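Local coordinates for Lmo2125 protein (Listeria monocytogenes serovar 1/2a, PDB 5TU0) that binds maltose and probably delivers it, as the solute-binding lipoprotein of the cell membrane, to a carbohydrate transporter, at residues Thr10-Val15 with Lys39-Asp44; Asn24-Asp29 with Gln298-Thr303; Ala130-Leu135 with Pro259-Gly264. The protein carries 2 engineered substitutions. One frame throughout, in Å; residues are numbered along the deposited sequence. Where two conformers were deposited one is given.

Interaction 1: Thr10-Val15 with Lys39-Asp44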
ATOM      1  N   THR A  10      13.262  -2.358 -31.170  1.00 51.30           N
ATOM      2  CA  THR A  10      13.624  -1.645 -29.940  1.00 48.60           C
ATOM      3  C   THR A  10      12.414  -1.490 -28.988  1.00 45.20           C
ATOM      4  O   THR A  10      11.259  -1.519 -29.432  1.00 46.41           O
ATOM      5  CB  THR A  10      14.280  -0.281 -30.282  1.00 52.55           C
ATOM      6  OG1 THR A  10      14.693   0.402 -29.078  1.00 55.02           O
ATOM      7  CG2 THR A  10      13.328   0.598 -31.098  1.00 54.06           C
ATOM      8  N   LEU A  11      12.705  -1.346 -27.692  1.00 38.67           N
ATOM      9  CA  LEU A  11      11.695  -1.249 -26.633  1.00 35.81           C
ATOM     10  C   LEU A  11      12.077  -0.133 -25.654  1.00 33.92           C
ATOM     11  O   LEU A  11      13.199  -0.102 -25.154  1.00 34.38           O
ATOM     12  CB  LEU A  11      11.635  -2.567 -25.863  1.00 33.80           C
ATOM     13  CG  LEU A  11      10.561  -2.662 -24.769  1.00 33.04           C
ATOM     14  CD1 LEU A  11       9.198  -2.902 -25.399  1.00 33.14           C
ATOM     15  CD2 LEU A  11      10.890  -3.758 -23.772  1.00 32.19           C
ATOM     16  N   THR A  12      11.149   0.784 -25.375  1.00 31.85           N
ATOM     17  CA  THR A  12      11.433   1.868 -24.435  1.00 30.69           C
ATOM     18  C   THR A  12      10.819   1.577 -23.064  1.00 30.39           C
ATOM     19  O   THR A  12       9.586   1.422 -22.925  1.00 29.42           O
ATOM     20  CB  THR A  12      10.983   3.231 -24.981  1.00 31.47           C
ATOM     21  OG1 THR A  12      11.682   3.492 -26.203  1.00 32.88           O
ATOM     22  CG2 THR A  12      11.301   4.334 -23.998  1.00 31.64           C
ATOM     23  N   VAL A  13      11.689   1.536 -22.052  1.00 29.37           N
ATOM     24  CA  VAL A  13      11.300   1.192 -20.686  1.00 28.47           C
ATOM     25  C   VAL A  13      11.484   2.433 -19.851  1.00 28.54           C
ATOM     26  O   VAL A  13      12.590   2.955 -19.787  1.00 29.95           O
ATOM     27  CB  VAL A  13      12.195   0.056 -20.137  1.00 28.66           C
ATOM     28  CG1 VAL A  13      11.888  -0.255 -18.665  1.00 29.18           C
ATOM     29  CG2 VAL A  13      12.056  -1.181 -21.006  1.00 29.35           C
ATOM     30  N   SER A  14      10.392   2.933 -19.263  1.00 27.29           N
ATOM     31  CA  SER A  14      10.441   4.122 -18.425  1.00 27.82           C
ATOM     32  C   SER A  14      10.242   3.773 -16.962  1.00 27.76           C
ATOM     33  O   SER A  14       9.242   3.147 -16.587  1.00 26.90           O
ATOM     34  CB  SER A  14       9.391   5.151 -18.852  1.00 29.11           C
ATOM     35  OG  SER A  14       9.554   6.374 -18.135  1.00 29.92           O
ATOM     36  N   VAL A  15      11.174   4.208 -16.120  1.00 27.34           N
ATOM     37  CA  VAL A  15      11.074   3.942 -14.702  1.00 27.46           C
ATOM     38  C   VAL A  15      11.537   5.116 -13.875  1.00 28.58           C
ATOM     39  O   VAL A  15      12.253   5.988 -14.347  1.00 29.17           O
ATOM     40  CB  VAL A  15      11.879   2.679 -14.267  1.00 27.51           C
ATOM     41  CG1 VAL A  15      11.250   1.411 -14.813  1.00 26.91           C
ATOM     42  CG2 VAL A  15      13.365   2.771 -14.654  1.00 28.04           C
ATOM     43  N   LYS A  39      15.852   0.732 -24.585  1.00 37.49           N
ATOM     44  CA  LYS A  39      16.178   2.115 -24.268  1.00 38.41           C
ATOM     45  C   LYS A  39      15.575   2.383 -22.899  1.00 36.76           C
ATOM     46  O   LYS A  39      14.363   2.229 -22.713  1.00 34.74           O
ATOM     47  CB  LYS A  39      15.574   3.046 -25.316  1.00 39.72           C
ATOM     48  CG  LYS A  39      15.748   4.530 -25.048  1.00 42.31           C
ATOM     49  CD  LYS A  39      15.043   5.344 -26.120  1.00 44.59           C
ATOM     50  CE  LYS A  39      15.123   6.836 -25.849  1.00 47.40           C
ATOM     51  NZ  LYS A  39      14.551   7.621 -26.980  1.00 49.56           N
ATOM     52  N   VAL A  40      16.412   2.764 -21.939  1.00 36.38           N
ATOM     53  CA  VAL A  40      15.950   3.040 -20.586  1.00 35.45           C
ATOM     54  C   VAL A  40      15.835   4.546 -20.362  1.00 36.28           C
ATOM     55  O   VAL A  40      16.797   5.280 -20.547  1.00 36.84           O
ATOM     56  CB  VAL A  40      16.904   2.443 -19.534  1.00 36.92           C
ATOM     57  CG1 VAL A  40      16.373   2.688 -18.124  1.00 36.33           C
ATOM     58  CG2 VAL A  40      17.076   0.945 -19.766  1.00 36.68           C
ATOM     59  N   VAL A  41      14.651   5.000 -19.975  1.00 35.24           N
ATOM     60  CA  VAL A  41      14.434   6.418 -19.676  1.00 36.84           C
ATOM     61  C   VAL A  41      14.020   6.545 -18.216  1.00 35.41           C
ATOM     62  O   VAL A  41      13.309   5.685 -17.680  1.00 32.30           O
ATOM     63  CB  VAL A  41      13.395   7.078 -20.611  1.00 37.63           C
ATOM     64  CG1 VAL A  41      13.854   6.989 -22.054  1.00 39.52           C
ATOM     65  CG2 VAL A  41      12.030   6.446 -20.476  1.00 37.33           C
ATOM     66  N   GLU A  42      14.493   7.599 -17.568  1.00 36.66           N
ATOM     67  CA  GLU A  42      14.156   7.852 -16.181  1.00 36.16           C
ATOM     68  C   GLU A  42      13.119   8.957 -16.117  1.00 35.45           C
ATOM     69  O   GLU A  42      13.287  10.021 -16.724  1.00 34.89           O
ATOM     70  CB  GLU A  42      15.400   8.225 -15.366  1.00 39.61           C
ATOM     71  CG  GLU A  42      15.137   8.366 -13.858  1.00 41.54           C
ATOM     72  CD  GLU A  42      14.335   9.609 -13.469  1.00 44.21           C
ATOM     73  OE1 GLU A  42      14.544  10.657 -14.115  1.00 47.95           O
ATOM     74  OE2 GLU A  42      13.514   9.561 -12.501  1.00 45.32           O
ATOM     75  N   LYS A  43      12.045   8.705 -15.376  1.00 33.89           N
ATOM     76  CA  LYS A  43      11.000   9.699 -15.194  1.00 34.96           C
ATOM     77  C   LYS A  43      10.114   9.303 -14.023  1.00 33.30           C
ATOM     78  O   LYS A  43       9.822   8.125 -13.827  1.00 31.77           O
ATOM     79  CB  LYS A  43      10.169   9.844 -16.476  1.00 35.89           C
ATOM     80  CG  LYS A  43       9.123  10.947 -16.454  1.00 37.94           C
ATOM     81  CD  LYS A  43       8.601  11.175 -17.866  1.00 39.75           C
ATOM     82  CE  LYS A  43       7.393  12.083 -17.913  1.00 41.66           C
ATOM     83  NZ  LYS A  43       7.701  13.460 -17.458  1.00 45.85           N
ATOM     84  N   ASP A  44       9.708  10.288 -13.229  1.00 33.92           N
ATOM     85  CA  ASP A  44       8.809  10.043 -12.103  1.00 34.10           C
ATOM     86  C   ASP A  44       7.646   9.137 -12.550  1.00 33.07           C
ATOM     87  O   ASP A  44       7.050   9.370 -13.602  1.00 31.77           O
ATOM     88  CB  ASP A  44       8.293  11.385 -11.561  1.00 35.66           C
ATOM     89  CG  ASP A  44       7.324  11.217 -10.424  1.00 36.40           C
ATOM     90  OD1 ASP A  44       6.098  11.089 -10.676  1.00 36.45           O
ATOM     91  OD2 ASP A  44       7.786  11.254  -9.269  1.00 37.31           O
TER
HETATM   92  O   HOH W   1       8.609   6.484 -15.555  1.00 30.74           O

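Interaction 2: Asn24-Asp29 with Gln298-Thr303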
ATOM      1  N   ASN A  24      18.945  -1.207 -15.854  1.00 30.80           N
ATOM      2  CA  ASN A  24      20.211  -1.259 -16.613  1.00 33.11           C
ATOM      3  C   ASN A  24      20.984  -2.549 -16.372  1.00 33.51           C
ATOM      4  O   ASN A  24      21.550  -3.115 -17.318  1.00 34.46           O
ATOM      5  CB  ASN A  24      21.088  -0.027 -16.373  1.00 35.63           C
ATOM      6  CG  ASN A  24      20.646   1.166 -17.198  1.00 36.70           C
ATOM      7  OD1 ASN A  24      20.124   1.014 -18.300  1.00 37.39           O
ATOM      8  ND2 ASN A  24      20.865   2.358 -16.675  1.00 39.44           N
ATOM      9  N   LYS A  25      20.980  -3.030 -15.133  1.00 33.28           N
ATOM     10  CA  LYS A  25      21.628  -4.288 -14.809  1.00 34.28           C
ATOM     11  C   LYS A  25      20.988  -5.474 -15.545  1.00 32.94           C
ATOM     12  O   LYS A  25      21.694  -6.289 -16.123  1.00 33.26           O
ATOM     13  CB  LYS A  25      21.592  -4.572 -13.307  1.00 35.02           C
ATOM     14  CG  LYS A  25      22.405  -5.795 -12.894  1.00 37.38           C
ATOM     15  CD  LYS A  25      22.486  -5.943 -11.379  1.00 39.17           C
ATOM     16  CE  LYS A  25      23.712  -6.718 -10.921  1.00 42.07           C
ATOM     17  NZ  LYS A  25      24.945  -5.900 -11.032  1.00 43.32           N
ATOM     18  N   ILE A  26      19.660  -5.565 -15.537  1.00 30.82           N
ATOM     19  CA  ILE A  26      19.000  -6.732 -16.133  1.00 30.74           C
ATOM     20  C   ILE A  26      18.683  -6.666 -17.624  1.00 30.73           C
ATOM     21  O   ILE A  26      18.410  -7.704 -18.220  1.00 31.24           O
ATOM     22  CB  ILE A  26      17.684  -7.083 -15.398  1.00 29.16           C
ATOM     23  CG1 ILE A  26      16.586  -6.037 -15.661  1.00 28.46           C
ATOM     24  CG2 ILE A  26      17.962  -7.248 -13.909  1.00 29.71           C
ATOM     25  CD1 ILE A  26      15.202  -6.428 -15.152  1.00 27.61           C
ATOM     26  N   LYS A  27      18.725  -5.490 -18.249  1.00 31.14           N
ATOM     27  CA  LYS A  27      18.286  -5.410 -19.653  1.00 31.37           C
ATOM     28  C   LYS A  27      19.143  -6.225 -20.635  1.00 31.22           C
ATOM     29  O   LYS A  27      18.633  -6.729 -21.632  1.00 30.58           O
ATOM     30  CB  LYS A  27      18.206  -3.968 -20.133  1.00 33.23           C
ATOM     31  CG  LYS A  27      19.545  -3.298 -20.352  1.00 36.04           C
ATOM     32  CD  LYS A  27      19.343  -1.862 -20.763  1.00 38.92           C
ATOM     33  CE  LYS A  27      20.651  -1.245 -21.209  1.00 42.29           C
ATOM     34  NZ  LYS A  27      20.493   0.220 -21.393  1.00 46.02           N
ATOM     35  N   GLY A  28      20.431  -6.353 -20.343  1.00 30.82           N
ATOM     36  CA  GLY A  28      21.357  -7.047 -21.239  1.00 32.29           C
ATOM     37  C   GLY A  28      20.936  -8.440 -21.673  1.00 31.48           C
ATOM     38  O   GLY A  28      20.948  -8.756 -22.867  1.00 31.96           O
ATOM     39  N   ASP A  29      20.572  -9.278 -20.711  1.00 31.02           N
ATOM     40  CA  ASP A  29      20.190 -10.663 -21.020  1.00 31.72           C
ATOM     41  C   ASP A  29      18.881 -10.731 -21.829  1.00 30.66           C
ATOM     42  O   ASP A  29      18.715 -11.616 -22.683  1.00 29.79           O
ATOM     43  CB  ASP A  29      20.145 -11.505 -19.752  1.00 32.48           C
ATOM     44  CG  ASP A  29      21.516 -11.684 -19.130  1.00 35.28           C
ATOM     45  OD1 ASP A  29      22.506 -11.802 -19.874  1.00 37.09           O
ATOM     46  OD2 ASP A  29      21.608 -11.724 -17.895  1.00 37.53           O
ATOM     47  N   GLN A 298      11.530 -15.361 -11.698  1.00 30.99           N
ATOM     48  CA  GLN A 298      12.222 -15.501 -10.409  1.00 31.58           C
ATOM     49  C   GLN A 298      13.593 -14.834 -10.357  1.00 31.76           C
ATOM     50  O   GLN A 298      13.889 -14.128  -9.412  1.00 30.92           O
ATOM     51  CB  GLN A 298      12.371 -16.973 -10.031  1.00 33.68           C
ATOM     52  CG  GLN A 298      13.077 -17.168  -8.690  1.00 34.69           C
ATOM     53  CD  GLN A 298      13.160 -18.617  -8.274  1.00 35.70           C
ATOM     54  OE1 GLN A 298      12.657 -19.501  -8.954  1.00 34.88           O
ATOM     55  NE2 GLN A 298      13.784 -18.860  -7.128  1.00 37.01           N
ATOM     56  N   LYS A 299      14.422 -15.066 -11.369  1.00 32.58           N
ATOM     57  CA  LYS A 299      15.765 -14.485 -11.403  1.00 33.40           C
ATOM     58  C   LYS A 299      15.736 -12.950 -11.278  1.00 31.96           C
ATOM     59  O   LYS A 299      16.422 -12.371 -10.425  1.00 32.94           O
ATOM     60  CB  LYS A 299      16.498 -14.897 -12.703  1.00 34.87           C
ATOM     61  CG  LYS A 299      17.944 -14.423 -12.790  1.00 36.50           C
ATOM     62  CD  LYS A 299      18.649 -14.977 -14.025  1.00 38.64           C
ATOM     63  CE  LYS A 299      20.119 -14.581 -14.071  1.00 40.60           C
ATOM     64  NZ  LYS A 299      20.307 -13.107 -14.211  1.00 40.49           N
ATOM     65  N   ASN A 300      14.919 -12.304 -12.100  1.00 30.56           N
ATOM     66  CA  ASN A 300      14.890 -10.838 -12.131  1.00 29.90           C
ATOM     67  C   ASN A 300      14.187 -10.248 -10.923  1.00 28.35           C
ATOM     68  O   ASN A 300      14.532  -9.166 -10.479  1.00 28.39           O
ATOM     69  CB  ASN A 300      14.318 -10.344 -13.454  1.00 29.21           C
ATOM     70  CG  ASN A 300      15.193 -10.729 -14.623  1.00 30.52           C
ATOM     71  OD1 ASN A 300      16.408 -10.451 -14.631  1.00 30.98           O
ATOM     72  ND2 ASN A 300      14.603 -11.397 -15.604  1.00 30.30           N
ATOM     73  N   GLN A 301      13.220 -10.979 -10.376  1.00 28.56           N
ATOM     74  CA  GLN A 301      12.563 -10.546  -9.138  1.00 28.29           C
ATOM     75  C   GLN A 301      13.540 -10.636  -7.950  1.00 29.31           C
ATOM     76  O   GLN A 301      13.529  -9.783  -7.063  1.00 28.24           O
ATOM     77  CB  GLN A 301      11.284 -11.337  -8.924  1.00 28.40           C
ATOM     78  CG  GLN A 301      10.166 -10.839  -9.820  1.00 27.11           C
ATOM     79  CD  GLN A 301       9.259  -9.859  -9.097  1.00 26.71           C
ATOM     80  OE1 GLN A 301       8.392 -10.285  -8.354  1.00 26.51           O
ATOM     81  NE2 GLN A 301       9.444  -8.551  -9.322  1.00 25.85           N
ATOM     82  N   GLU A 302      14.413 -11.641  -7.957  1.00 31.02           N
ATOM     83  CA  GLU A 302      15.444 -11.749  -6.911  1.00 32.78           C
ATOM     84  C   GLU A 302      16.451 -10.610  -7.058  1.00 32.73           C
ATOM     85  O   GLU A 302      16.851 -10.003  -6.061  1.00 33.28           O
ATOM     86  CB  GLU A 302      16.129 -13.122  -6.913  1.00 34.42           C
ATOM     87  CG  GLU A 302      15.175 -14.205  -6.449  1.00 35.51           C
ATOM     88  CD  GLU A 302      15.742 -15.609  -6.458  1.00 37.60           C
ATOM     89  OE1 GLU A 302      16.908 -15.822  -6.889  1.00 38.87           O
ATOM     90  OE2 GLU A 302      14.983 -16.500  -6.024  1.00 38.04           O
ATOM     91  N   THR A 303      16.835 -10.290  -8.292  1.00 31.75           N
ATOM     92  CA  THR A 303      17.752  -9.156  -8.507  1.00 31.99           C
ATOM     93  C   THR A 303      17.084  -7.841  -8.040  1.00 30.82           C
ATOM     94  O   THR A 303      17.738  -6.985  -7.437  1.00 30.36           O
ATOM     95  CB  THR A 303      18.185  -9.032  -9.974  1.00 31.69           C
ATOM     96  OG1 THR A 303      18.849 -10.240 -10.366  1.00 33.24           O
ATOM     97  CG2 THR A 303      19.117  -7.848 -10.172  1.00 31.97           C
TER

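Interaction 3: Ala130-Leu135 with Pro259-Gly264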
ATOM      1  N   ALA A 130       3.221  -8.202  20.568  1.00 27.35           N
ATOM      2  CA  ALA A 130       2.530  -9.230  19.796  1.00 27.27           C
ATOM      3  C   ALA A 130       1.033  -8.993  19.566  1.00 26.04           C
ATOM      4  O   ALA A 130       0.456  -9.492  18.582  1.00 24.97           O
ATOM      5  CB  ALA A 130       2.740 -10.567  20.475  1.00 28.15           C
ATOM      6  N   THR A 131       0.401  -8.272  20.478  1.00 24.56           N
ATOM      7  CA  THR A 131      -1.022  -8.020  20.414  1.00 24.26           C
ATOM      8  C   THR A 131      -1.344  -6.570  20.737  1.00 24.54           C
ATOM      9  O   THR A 131      -0.518  -5.849  21.318  1.00 26.03           O
ATOM     10  CB  THR A 131      -1.774  -8.886  21.464  1.00 24.37           C
ATOM     11  OG1 THR A 131      -1.407  -8.476  22.802  1.00 24.66           O
ATOM     12  CG2 THR A 131      -1.465 -10.342  21.301  1.00 24.99           C
ATOM     13  N   PHE A 132      -2.562  -6.151  20.398  1.00 23.89           N
ATOM     14  CA  PHE A 132      -3.026  -4.840  20.830  1.00 23.87           C
ATOM     15  C   PHE A 132      -3.159  -4.746  22.358  1.00 24.25           C
ATOM     16  O   PHE A 132      -3.078  -3.638  22.909  1.00 23.96           O
ATOM     17  CB  PHE A 132      -4.277  -4.371  20.065  1.00 23.59           C
ATOM     18  CG  PHE A 132      -3.939  -3.611  18.809  1.00 23.17           C
ATOM     19  CD1 PHE A 132      -3.541  -4.268  17.671  1.00 23.14           C
ATOM     20  CD2 PHE A 132      -3.977  -2.223  18.793  1.00 23.38           C
ATOM     21  CE1 PHE A 132      -3.193  -3.568  16.524  1.00 22.60           C
ATOM     22  CE2 PHE A 132      -3.648  -1.517  17.649  1.00 23.15           C
ATOM     23  CZ  PHE A 132      -3.250  -2.196  16.510  1.00 22.85           C
ATOM     24  N   LYS A 133      -3.369  -5.881  23.032  0.50 25.08           N
ATOM     25  CA  LYS A 133      -3.413  -5.894  24.504  0.50 26.67           C
ATOM     26  C   LYS A 133      -2.040  -5.436  25.019  0.50 26.47           C
ATOM     27  O   LYS A 133      -1.956  -4.651  25.959  0.50 27.04           O
ATOM     28  CB  LYS A 133      -3.732  -7.289  25.053  0.50 28.11           C
ATOM     29  CG  LYS A 133      -5.124  -7.833  24.751  0.50 29.14           C
ATOM     30  CD  LYS A 133      -6.164  -7.491  25.808  0.50 30.46           C
ATOM     31  CE  LYS A 133      -6.513  -6.028  25.854  0.50 30.56           C
ATOM     32  NZ  LYS A 133      -7.570  -5.753  26.867  0.50 31.23           N
ATOM     33  N   ASP A 134      -0.978  -5.924  24.377  1.00 26.18           N
ATOM     34  CA  ASP A 134       0.406  -5.552  24.723  1.00 26.53           C
ATOM     35  C   ASP A 134       0.629  -4.051  24.474  1.00 26.43           C
ATOM     36  O   ASP A 134       1.261  -3.377  25.285  1.00 26.37           O
ATOM     37  CB  ASP A 134       1.442  -6.326  23.910  1.00 26.49           C
ATOM     38  CG  ASP A 134       1.390  -7.827  24.135  1.00 27.57           C
ATOM     39  OD1 ASP A 134       0.851  -8.290  25.175  1.00 28.36           O
ATOM     40  OD2 ASP A 134       1.909  -8.557  23.244  1.00 27.74           O
ATOM     41  N   LEU A 135       0.109  -3.537  23.365  1.00 25.53           N
ATOM     42  CA  LEU A 135       0.187  -2.105  23.092  1.00 25.68           C
ATOM     43  C   LEU A 135      -0.586  -1.284  24.125  1.00 26.21           C
ATOM     44  O   LEU A 135      -0.133  -0.207  24.512  1.00 26.85           O
ATOM     45  CB  LEU A 135      -0.331  -1.764  21.693  1.00 25.03           C
ATOM     46  CG  LEU A 135       0.438  -2.326  20.504  1.00 24.95           C
ATOM     47  CD1 LEU A 135      -0.315  -2.031  19.209  1.00 24.35           C
ATOM     48  CD2 LEU A 135       1.869  -1.786  20.454  1.00 24.75           C
ATOM     49  N   PRO A 259       0.469  -5.956  15.419  1.00 25.26           N
ATOM     50  CA  PRO A 259      -0.049  -6.830  16.459  1.00 25.69           C
ATOM     51  C   PRO A 259      -1.506  -7.271  16.256  1.00 24.74           C
ATOM     52  O   PRO A 259      -2.302  -6.563  15.645  1.00 23.70           O
ATOM     53  CB  PRO A 259       0.105  -5.985  17.739  1.00 26.19           C
ATOM     54  CG  PRO A 259       1.190  -5.021  17.416  1.00 26.13           C
ATOM     55  CD  PRO A 259       1.025  -4.708  15.971  1.00 25.24           C
ATOM     56  N   THR A 260      -1.821  -8.447  16.787  1.00 25.50           N
ATOM     57  CA  THR A 260      -3.163  -9.043  16.709  1.00 25.33           C
ATOM     58  C   THR A 260      -4.203  -8.210  17.468  1.00 25.05           C
ATOM     59  O   THR A 260      -3.950  -7.759  18.574  1.00 25.18           O
ATOM     60  CB  THR A 260      -3.101 -10.484  17.264  1.00 26.58           C
ATOM     61  OG1 THR A 260      -2.147 -11.240  16.489  1.00 27.28           O
ATOM     62  CG2 THR A 260      -4.485 -11.171  17.236  1.00 26.46           C
ATOM     63  N   LEU A 261      -5.362  -7.996  16.859  1.00 24.49           N
ATOM     64  CA  LEU A 261      -6.439  -7.217  17.469  1.00 24.23           C
ATOM     65  C   LEU A 261      -7.082  -7.949  18.650  1.00 24.76           C
ATOM     66  O   LEU A 261      -6.901  -9.161  18.810  1.00 25.04           O
ATOM     67  CB  LEU A 261      -7.502  -6.877  16.415  1.00 24.08           C
ATOM     68  CG  LEU A 261      -7.053  -5.984  15.245  1.00 23.88           C
ATOM     69  CD1 LEU A 261      -8.069  -5.962  14.105  1.00 23.68           C
ATOM     70  CD2 LEU A 261      -6.762  -4.564  15.738  1.00 23.80           C
ATOM     71  N   ASN A 262      -7.835  -7.206  19.469  1.00 24.65           N
ATOM     72  CA  ASN A 262      -8.521  -7.746  20.637  1.00 25.27           C
ATOM     73  C   ASN A 262      -9.541  -8.846  20.377  1.00 25.47           C
ATOM     74  O   ASN A 262      -9.895  -9.578  21.303  1.00 25.34           O
ATOM     75  CB  ASN A 262      -9.188  -6.613  21.456  1.00 25.49           C
ATOM     76  CG  ASN A 262      -8.154  -5.693  22.129  1.00 25.56           C
ATOM     77  OD1 ASN A 262      -6.924  -5.849  21.952  1.00 25.33           O
ATOM     78  ND2 ASN A 262      -8.652  -4.732  22.881  1.00 25.51           N
ATOM     79  N   ASN A 263     -10.025  -8.941  19.134  1.00 25.10           N
ATOM     80  CA  ASN A 263     -10.959 -10.019  18.753  1.00 26.23           C
ATOM     81  C   ASN A 263     -10.217 -11.290  18.306  1.00 27.15           C
ATOM     82  O   ASN A 263     -10.842 -12.271  17.894  1.00 27.67           O
ATOM     83  CB  ASN A 263     -11.899  -9.555  17.624  1.00 25.61           C
ATOM     84  CG  ASN A 263     -11.166  -9.181  16.346  1.00 25.17           C
ATOM     85  OD1 ASN A 263      -9.938  -9.188  16.277  1.00 24.81           O
ATOM     86  ND2 ASN A 263     -11.940  -8.837  15.307  1.00 25.29           N
ATOM     87  N   GLY A 264      -8.883 -11.261  18.359  1.00 27.43           N
ATOM     88  CA  GLY A 264      -8.064 -12.410  17.952  1.00 28.26           C
ATOM     89  C   GLY A 264      -7.764 -12.454  16.466  1.00 28.09           C
ATOM     90  O   GLY A 264      -7.072 -13.373  15.997  1.00 28.82           O
TER
HETATM   91  O   HOH W   2       0.961 -11.416  16.702  0.50 24.59           O
HETATM   92  O   HOH W   3      -5.047  -7.713  21.273  1.00 24.47           O

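Interaction 1: Thr10-Val15 with Lys39-Asp44
Ser14 and Val41 meet where strands 10-15 and 37-42 pack most tightly: Ser14 CB lies 3.4 Å from Val41 CG2, closer than usual for two carbons. With Val41 CG1 anti to its carbonyl carbon (chi1 -60°), CG2 is left between backbone N and carbonyl carbon and presses on Ser14 CB and OG, while CG1 reaches Thr12 CG2 at 4.2 Å. The strands run parallel, and the backbone bonds alternate, from Lys39 N to Leu11 O (2.8 Å) as far as Lys43 N to Val15 O (2.9 Å). That last donor sits 40° above the Val15 carbonyl plane, where segment 39-44 leaves its strand after Glu42. A water joins Ser14 OG to Lys43 O. On the other face Val13 and Val15 are buried against Trp276, and Val40 rests on helix 17-34. The looser side belongs to Lys39, whose extended chain runs alongside Thr12, CD 3.8 Å from Thr12 OG1, before its end leads away to the exposed surface. Asp44 then caps the helix that follows through Glu47 N. Strand 10-15, helix 17-34 and strand 37-42 form the right-handed beta-alpha-beta crossover typical of the lobes of the solute-binding protein (periplasmic-binding-protein) fold.

Interaction 2: Asn24-Asp29 with Gln298-Thr303
Ile26 holds CG1 between its backbone N and carbonyl carbon (chi1 71°), which leaves CG2 anti to the carbonyl carbon and facing Asn300 and Thr303. Thr303 answers with its own methyl: with OG1 at chi1 -60°, CG2 stands anti to the backbone N. The two side chains slide past each other in opposite directions, with Ile26 CG2 4.0 Å from Thr303 CG2. The motif is an antiparallel helix pair: segments 24-29 and 298-303 run at 163° to each other, belonging to the first helix of the solute-binding fold and to a helix much later in the chain. Their axes come no nearer than 10.9 Å, and the contact is correspondingly slight, made by side chains without any hydrogen bond between the segments. Asn300 approaches Ile26 obliquely, its OD1 3.6 Å from Ile26 CG2. Tyr22, on helix 17-34 itself, bonds through OH to Asn300 O, and Tyr294 of helix 285-295 bridges Ile26 O, through its OH, and Asn300 ND2, through its backbone O. Ile26 also packs on Val295, so helix 285-295 contributes to the buried side. Toward solvent, the aliphatic part of Lys25 brings CD to 4.1 Å from Thr303 CG2. At the other end the side chains of Asp29 and Lys299 cross at about a right angle, opposite charges that may attract each other although they stop short of a salt bridge, with Asp29 OD2 4.1 Å from Lys299 NZ.

Interaction 3: Ala130-Leu135 with Pro259-Gly264
The Phe132 ring lies flat between two leucines: Leu135 CD1 stands 3.6 Å above the centre of one face, and Leu261 CD2 covers the opposite face, offset toward the rim, in a CH-pi contact 4.1 Å from the ring centroid. Phe132 and Leu261 run side by side and point the same way. The ring edge is turned to the loop backbone, with the carbonyl oxygens of Pro259 and Thr260 near its plane and Phe132 CE1 3.2 Å from Pro259 O. Pro259 lies across Leu135 at about a right angle, its CG 3.8 Å from Leu135 CD1, and its CB rests on the backbone of Thr131. Tyr201, Trp160 and Trp205 continue this apolar layer beyond the two segments. Two backbone bonds knit the segments together as a single bridge: Thr260 N to Ala130 O, and Phe132 N to Thr260 O at 2.8 Å. Between them Thr131 begins helix 132-138 with a capping box: its OG1, placed between backbone N and carbonyl carbon (chi1 66°), accepts from Asp134 N, while Asp134 OD2 takes both Ala130 N and Thr131 N. Asn262, second residue of the type I turn 261-264, crosses Lys133 at about a right angle; its ND2 bonds to Glu136 OE2. A water gives its hydrogens to Asn262 OD1 and Thr260 O and accepts from Lys133 N. The loop therefore serves the first turn of the helix twice, taking one N-H directly at Thr260 O and another through water, while Leu261 of the loop and Leu135 of the helix lie on the two faces of the Phe132 ring.

Interactions 1 and 2 are neighbours, their centres about 15 Å apart, and both draw on one beta-alpha-beta unit: helix 17-34, which supplies 24-29, connects the strands of interaction 1, while 298-303 comes from outside it. They touch where Val40 CG2 packs on Asn24 OD1 and Lys27 CD. Interaction 3 lies on the opposite side of the chain's centre from interaction 1, about 45 Å from it and about 40 Å from interaction 2, centre to centre. Along the chain, interaction 1 is complete before 130-135 begins, whereas 24-29 and 298-303 enclose both segments of interaction 3. The chain thus travels from one end of the molecule to the other and back, consistent with the two-lobed architecture of solute-binding proteins, in which the ligand, here maltose, binds between the lobes.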